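Local coordinates for glycosyl transferase, group 1 family protein (Staphylococcus aureus, PDB 4WAC), which belongs to the GT-B clan of glycosyltransferases and carries, beside its two parallel-sheet domains, a long antiparallel sheet where copies of the protein meet, at residues L101-E106 against F117-G122; Y94-E99 against E147-I152. One frame throughout, in Å; residues are numbered along the deposited sequence.

Interaction 1: L101-E106 against F117-G122; sequences LKNTIE and FDITTG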
loop_
_atom_site.group_PDB
_atom_site.type_symbol
_atom_site.label_atom_id
_atom_site.label_comp_id
_atom_site.label_asym_id
_atom_site.label_seq_id
_atom_site.Cartn_x
_atom_site.Cartn_y
_atom_site.Cartn_z
ATOM N N LEU A 101 -15.027 -17.846 -19.040
ATOM C CA LEU A 101 -15.423 -18.998 -18.203
ATOM C C LEU A 101 -15.200 -20.345 -18.864
ATOM O O LEU A 101 -15.423 -21.385 -18.247
ATOM C CB LEU A 101 -16.895 -18.890 -17.821
ATOM C CG LEU A 101 -17.116 -17.697 -16.914
ATOM C CD1 LEU A 101 -18.619 -17.465 -16.703
ATOM C CD2 LEU A 101 -16.382 -17.969 -15.613
ATOM N N LYS A 102 -14.801 -20.362 -20.129
ATOM C CA LYS A 102 -14.589 -21.670 -20.757
ATOM C C LYS A 102 -13.305 -22.335 -20.200
ATOM O O LYS A 102 -12.479 -21.689 -19.554
ATOM C CB LYS A 102 -14.548 -21.522 -22.273
ATOM C CG LYS A 102 -13.300 -20.915 -22.818
ATOM C CD LYS A 102 -13.391 -20.871 -24.339
ATOM C CE LYS A 102 -12.133 -20.289 -24.944
ATOM N NZ LYS A 102 -12.177 -20.424 -26.425
ATOM N N ASN A 103 -13.169 -23.632 -20.389
ATOM C CA ASN A 103 -12.015 -24.344 -19.844
ATOM C C ASN A 103 -11.930 -24.261 -18.313
ATOM O O ASN A 103 -10.820 -24.190 -17.742
ATOM C CB ASN A 103 -10.713 -23.804 -20.470
ATOM C CG ASN A 103 -9.545 -24.810 -20.386
ATOM O OD1 ASN A 103 -9.621 -25.898 -20.961
ATOM N ND2 ASN A 103 -8.442 -24.425 -19.703
ATOM N N THR A 104 -13.077 -24.256 -17.632
ATOM C CA THR A 104 -13.043 -24.274 -16.165
ATOM C C THR A 104 -13.784 -25.472 -15.587
ATOM O O THR A 104 -14.712 -25.993 -16.178
ATOM C CB THR A 104 -13.651 -22.990 -15.551
ATOM O OG1 THR A 104 -15.018 -22.858 -15.965
ATOM C CG2 THR A 104 -12.861 -21.743 -15.985
ATOM N N ILE A 105 -13.366 -25.907 -14.416
ATOM C CA ILE A 105 -14.226 -26.744 -13.601
ATOM C C ILE A 105 -14.895 -25.929 -12.522
ATOM O O ILE A 105 -14.364 -24.894 -12.051
ATOM C CB ILE A 105 -13.471 -27.846 -12.925
ATOM C CG1 ILE A 105 -12.136 -27.317 -12.439
ATOM C CG2 ILE A 105 -13.299 -29.048 -13.845
ATOM C CD1 ILE A 105 -11.621 -28.172 -11.282
ATOM N N GLU A 106 -16.044 -26.428 -12.103
ATOM C CA GLU A 106 -16.842 -25.778 -11.101
ATOM C C GLU A 106 -16.628 -26.431 -9.767
ATOM O O GLU A 106 -16.625 -27.652 -9.682
ATOM C CB GLU A 106 -18.321 -25.868 -11.464
ATOM C CG GLU A 106 -19.228 -25.163 -10.514
ATOM C CD GLU A 106 -20.676 -25.514 -10.763
ATOM O OE1 GLU A 106 -20.928 -26.421 -11.582
ATOM O OE2 GLU A 106 -21.556 -24.844 -10.190
ATOM N N PHE A 117 -12.309 -22.758 -11.853
ATOM C CA PHE A 117 -10.862 -22.850 -11.921
ATOM C C PHE A 117 -10.445 -23.347 -13.282
ATOM O O PHE A 117 -11.037 -24.291 -13.796
ATOM C CB PHE A 117 -10.325 -23.784 -10.830
ATOM C CG PHE A 117 -10.603 -23.319 -9.435
ATOM C CD1 PHE A 117 -11.834 -23.581 -8.826
ATOM C CD2 PHE A 117 -9.632 -22.598 -8.715
ATOM C CE1 PHE A 117 -12.099 -23.126 -7.526
ATOM C CE2 PHE A 117 -9.891 -22.152 -7.394
ATOM C CZ PHE A 117 -11.131 -22.418 -6.802
ATOM N N ASP A 118 -9.430 -22.718 -13.876
ATOM C CA ASP A 118 -8.968 -23.136 -15.198
ATOM C C ASP A 118 -8.476 -24.590 -15.158
ATOM O O ASP A 118 -7.651 -24.931 -14.296
ATOM C CB ASP A 118 -7.821 -22.230 -15.684
ATOM C CG ASP A 118 -7.355 -22.602 -17.082
ATOM O OD1 ASP A 118 -7.926 -22.094 -18.072
ATOM O OD2 ASP A 118 -6.453 -23.456 -17.193
ATOM N N ILE A 119 -8.897 -25.438 -16.092
ATOM C CA ILE A 119 -8.529 -26.835 -15.929
ATOM C C ILE A 119 -7.109 -27.133 -16.412
ATOM O O ILE A 119 -6.564 -28.189 -16.104
ATOM C CB ILE A 119 -9.509 -27.798 -16.627
ATOM C CG1 ILE A 119 -9.429 -27.719 -18.146
ATOM C CG2 ILE A 119 -10.936 -27.562 -16.174
ATOM C CD1 ILE A 119 -10.509 -28.609 -18.761
ATOM N N THR A 120 -6.507 -26.228 -17.160
ATOM C CA THR A 120 -5.118 -26.406 -17.612
ATOM C C THR A 120 -4.095 -25.925 -16.589
ATOM O O THR A 120 -3.069 -26.572 -16.387
ATOM C CB THR A 120 -4.882 -25.639 -18.926
ATOM O OG1 THR A 120 -5.850 -26.100 -19.881
ATOM C CG2 THR A 120 -3.432 -25.840 -19.456
ATOM N N THR A 121 -4.371 -24.791 -15.945
ATOM C CA THR A 121 -3.415 -24.192 -15.030
ATOM C C THR A 121 -3.817 -24.199 -13.570
ATOM O O THR A 121 -2.941 -24.030 -12.700
ATOM C CB THR A 121 -3.139 -22.724 -15.407
ATOM O OG1 THR A 121 -4.344 -21.979 -15.264
ATOM C CG2 THR A 121 -2.648 -22.600 -16.877
ATOM N N GLY A 122 -5.117 -24.366 -13.283
ATOM C CA GLY A 122 -5.616 -24.348 -11.912
ATOM C C GLY A 122 -5.834 -22.931 -11.385
ATOM O O GLY A 122 -6.189 -22.746 -10.211
#
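The open end of a beta hairpin, where strands 104-108 and 113-118 run antiparallel, brings Ile105 and Phe117 together as a hydrogen-bonded pair. Ile105 N reaches Phe117 O at 2.9 Å, and Phe117 N returns the bond to Ile105 O at 3.0 Å. Thr104 and Asp118 form the next, non-hydrogen-bonded pair, their CA atoms 4.3 Å apart and their side chains diverging; after it Ile119 N finds Asn103 O at 2.8 Å. With CG of Asn103 anti to the backbone N (chi1 -158°), its amide reaches across to Asp118 and the turn after it, and ND2 donates to Asp118 OD1 at 2.9 Å and to Thr120 OG1 at 3.1 Å. Both acceptors lie close to the amide plane, although OD1 is met from above the carboxylate plane. The other carboxylate oxygen, Asp118 OD2, uses its anti lone pair to accept from Thr121 N at 2.8 Å, an Asx motif that holds the acid in place for the asparagine. Apolar contact comes from the methyl branches, Ile105 CG2 resting 3.6 Å from Ile119 CG2. Strand 104-108 forms one edge of the antiparallel sheet within the chain; strand 124-131 follows 113-118, and Leu199 and Tyr197 of the second subunit pack on Ile105 and Phe117.

Interaction 2: Y94-E99 against E147-I152; sequences YKHISE and ERFSFI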
loop_
_atom_site.group_PDB
_atom_site.type_symbol
_atom_site.label_atom_id
_atom_site.label_comp_id
_atom_site.label_asym_id
_atom_site.label_seq_id
_atom_site.Cartn_x
_atom_site.Cartn_y
_atom_site.Cartn_z
ATOM N N TYR A 94 -21.872 -10.938 -23.891
ATOM C CA TYR A 94 -22.114 -12.225 -23.240
ATOM C C TYR A 94 -21.037 -13.173 -23.681
ATOM O O TYR A 94 -20.634 -14.064 -22.925
ATOM C CB TYR A 94 -23.543 -12.769 -23.531
ATOM C CG TYR A 94 -24.541 -11.916 -22.798
ATOM C CD1 TYR A 94 -24.844 -12.177 -21.463
ATOM C CD2 TYR A 94 -25.102 -10.777 -23.401
ATOM C CE1 TYR A 94 -25.702 -11.343 -20.741
ATOM C CE2 TYR A 94 -25.999 -9.936 -22.691
ATOM C CZ TYR A 94 -26.295 -10.242 -21.362
ATOM O OH TYR A 94 -27.166 -9.442 -20.650
ATOM N N LYS A 95 -20.534 -12.962 -24.893
ATOM C CA LYS A 95 -19.451 -13.784 -25.383
ATOM C C LYS A 95 -18.189 -13.509 -24.601
ATOM O O LYS A 95 -17.442 -14.409 -24.234
ATOM C CB LYS A 95 -19.199 -13.521 -26.829
ATOM C CG LYS A 95 -18.213 -14.458 -27.427
ATOM C CD LYS A 95 -17.884 -14.007 -28.826
ATOM C CE LYS A 95 -17.016 -15.018 -29.514
ATOM N NZ LYS A 95 -16.800 -14.525 -30.894
ATOM N N HIS A 96 -17.967 -12.246 -24.325
ATOM C CA HIS A 96 -16.813 -11.859 -23.526
ATOM C C HIS A 96 -16.832 -12.593 -22.174
ATOM O O HIS A 96 -15.847 -13.218 -21.789
ATOM C CB HIS A 96 -16.811 -10.355 -23.364
ATOM C CG HIS A 96 -15.853 -9.843 -22.345
ATOM N ND1 HIS A 96 -14.496 -9.759 -22.560
ATOM C CD2 HIS A 96 -16.069 -9.353 -21.097
ATOM C CE1 HIS A 96 -13.915 -9.234 -21.487
ATOM N NE2 HIS A 96 -14.845 -8.987 -20.587
ATOM N N ILE A 97 -17.979 -12.555 -21.494
ATOM C CA ILE A 97 -18.151 -13.239 -20.210
ATOM C C ILE A 97 -18.011 -14.763 -20.374
ATOM O O ILE A 97 -17.303 -15.421 -19.625
ATOM C CB ILE A 97 -19.519 -12.901 -19.585
ATOM C CG1 ILE A 97 -19.543 -11.422 -19.198
ATOM C CG2 ILE A 97 -19.798 -13.779 -18.355
ATOM C CD1 ILE A 97 -20.910 -10.904 -18.850
ATOM N N SER A 98 -18.665 -15.313 -21.379
ATOM C CA SER A 98 -18.634 -16.750 -21.599
ATOM C C SER A 98 -17.217 -17.262 -21.905
ATOM O O SER A 98 -16.833 -18.349 -21.461
ATOM C CB SER A 98 -19.566 -17.117 -22.743
ATOM O OG SER A 98 -19.392 -18.460 -23.083
ATOM N N GLU A 99 -16.457 -16.482 -22.674
ATOM C CA GLU A 99 -15.079 -16.839 -23.052
ATOM C C GLU A 99 -14.182 -16.977 -21.844
ATOM O O GLU A 99 -13.456 -17.951 -21.715
ATOM C CB GLU A 99 -14.480 -15.792 -23.993
ATOM C CG GLU A 99 -14.951 -15.901 -25.420
ATOM C CD GLU A 99 -14.687 -17.262 -25.994
ATOM O OE1 GLU A 99 -15.667 -18.009 -26.190
ATOM O OE2 GLU A 99 -13.506 -17.590 -26.229
ATOM N N GLU A 147 -13.188 -7.491 -11.263
ATOM C CA GLU A 147 -14.448 -7.085 -11.864
ATOM C C GLU A 147 -15.638 -7.816 -11.275
ATOM O O GLU A 147 -15.533 -8.991 -10.884
ATOM C CB GLU A 147 -14.403 -7.320 -13.369
ATOM C CG GLU A 147 -13.587 -6.243 -14.105
ATOM C CD GLU A 147 -13.602 -6.453 -15.599
ATOM O OE1 GLU A 147 -13.527 -7.633 -16.008
ATOM O OE2 GLU A 147 -13.789 -5.443 -16.336
ATOM N N ARG A 148 -16.778 -7.134 -11.221
ATOM C CA ARG A 148 -18.044 -7.829 -10.933
ATOM C C ARG A 148 -19.110 -7.459 -11.932
ATOM O O ARG A 148 -19.407 -6.265 -12.117
ATOM C CB ARG A 148 -18.566 -7.521 -9.516
ATOM C CG ARG A 148 -20.034 -7.968 -9.341
ATOM C CD ARG A 148 -20.547 -7.734 -7.938
ATOM N NE ARG A 148 -20.033 -8.762 -7.047
ATOM C CZ ARG A 148 -20.389 -8.938 -5.773
ATOM N NH1 ARG A 148 -21.287 -8.152 -5.184
ATOM N NH2 ARG A 148 -19.835 -9.921 -5.082
ATOM N N PHE A 149 -19.683 -8.465 -12.585
ATOM C CA PHE A 149 -20.839 -8.231 -13.443
ATOM C C PHE A 149 -22.121 -8.519 -12.663
ATOM O O PHE A 149 -22.276 -9.630 -12.132
ATOM C CB PHE A 149 -20.804 -9.117 -14.696
ATOM C CG PHE A 149 -19.736 -8.737 -15.707
ATOM C CD1 PHE A 149 -18.434 -9.259 -15.610
ATOM C CD2 PHE A 149 -20.027 -7.853 -16.759
ATOM C CE1 PHE A 149 -17.440 -8.920 -16.565
ATOM C CE2 PHE A 149 -19.042 -7.506 -17.715
ATOM C CZ PHE A 149 -17.758 -8.056 -17.619
ATOM N N SER A 150 -23.051 -7.555 -12.620
ATOM C CA SER A 150 -24.346 -7.785 -11.972
ATOM C C SER A 150 -25.464 -7.994 -12.941
ATOM O O SER A 150 -25.620 -7.242 -13.917
ATOM C CB SER A 150 -24.724 -6.625 -11.062
ATOM O OG SER A 150 -23.865 -6.596 -9.933
ATOM N N PHE A 151 -26.299 -8.975 -12.614
ATOM C CA PHE A 151 -27.370 -9.425 -13.479
ATOM C C PHE A 151 -28.718 -9.306 -12.819
ATOM O O PHE A 151 -28.857 -9.595 -11.620
ATOM C CB PHE A 151 -27.193 -10.912 -13.822
ATOM C CG PHE A 151 -26.058 -11.212 -14.713
ATOM C CD1 PHE A 151 -24.759 -11.220 -14.217
ATOM C CD2 PHE A 151 -26.291 -11.566 -16.034
ATOM C CE1 PHE A 151 -23.680 -11.570 -15.045
ATOM C CE2 PHE A 151 -25.241 -11.899 -16.878
ATOM C CZ PHE A 151 -23.920 -11.918 -16.388
ATOM N N ILE A 152 -29.732 -8.983 -13.607
ATOM C CA ILE A 152 -31.120 -9.129 -13.167
ATOM C C ILE A 152 -31.851 -9.887 -14.268
ATOM O O ILE A 152 -31.719 -9.559 -15.449
ATOM C CB ILE A 152 -31.782 -7.785 -12.889
ATOM C CG1 ILE A 152 -31.130 -7.139 -11.668
ATOM C CG2 ILE A 152 -33.280 -7.971 -12.618
ATOM C CD1 ILE A 152 -31.656 -5.734 -11.404
HETATM O O HOH W 1 -14.693 -6.717 -18.908
#
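Within 147-152, Glu147 is the first residue to point at helix 91-101, and it meets His96 through one water molecule. The water donates to Glu147 OE2 at 3.0 Å and lies 2.8 Å from His96 NE2; salt bridges to Arg100 and Lys159 give the carboxylate further partners. Two residues on, Phe149 offers a ring face to Ile97. The CD1 methyl of Ile97 sits 4.0 Å from the centroid of the Phe149 ring, 17° off its normal, in a CH-pi contact. Ile97 CG1 lies anti to the carbonyl carbon (chi1 -67°), and the extended chain beyond it carries CD1 out to the ring. At the tip of the ring Phe149 CZ approaches the edge of the imidazole, 4.1 Å from His96 CD2. Phe151, next on this face, shares the same methyl, its CZ 4.0 Å from Ile97 CD1. Its CE2 stands 3.9 Å from Tyr94 CE1, near the plane of the tyrosine ring, while the Tyr94 hydroxyl is hydrogen-bonded to the backbone of Val156 on the next strand. The chemistry implies a seam joined by dispersion and CH-pi contact at its centre, with polar links at its margins: a water bridge at one end and the tyrosine hydroxyl at the other.

How the interactions relate
Interactions 1 and 2 illustrate how one antiparallel sheet can be held by unlike means. Their centres lie 16 Å apart. Residues 94-99 lead into 101-106 along the chain, and helix 91-101 packs across the sheet before edge strand 104-108 begins. Interaction 2 secures the helix by apolar side chains on a strand further in, whereas interaction 1 sets the edge strand by backbone and amide bonds; Lys102 NZ and Glu99 OE2 form a salt bridge near the junction. Both contacts reach subunit interfaces: Thr120 and Thr121 pack on Leu92 and Leu93 of the second subunit, and His96 on Thr121 of the third. An acetate ion, probably from the crystallisation liquor, lies about 4 Å from the Ile119 side chain.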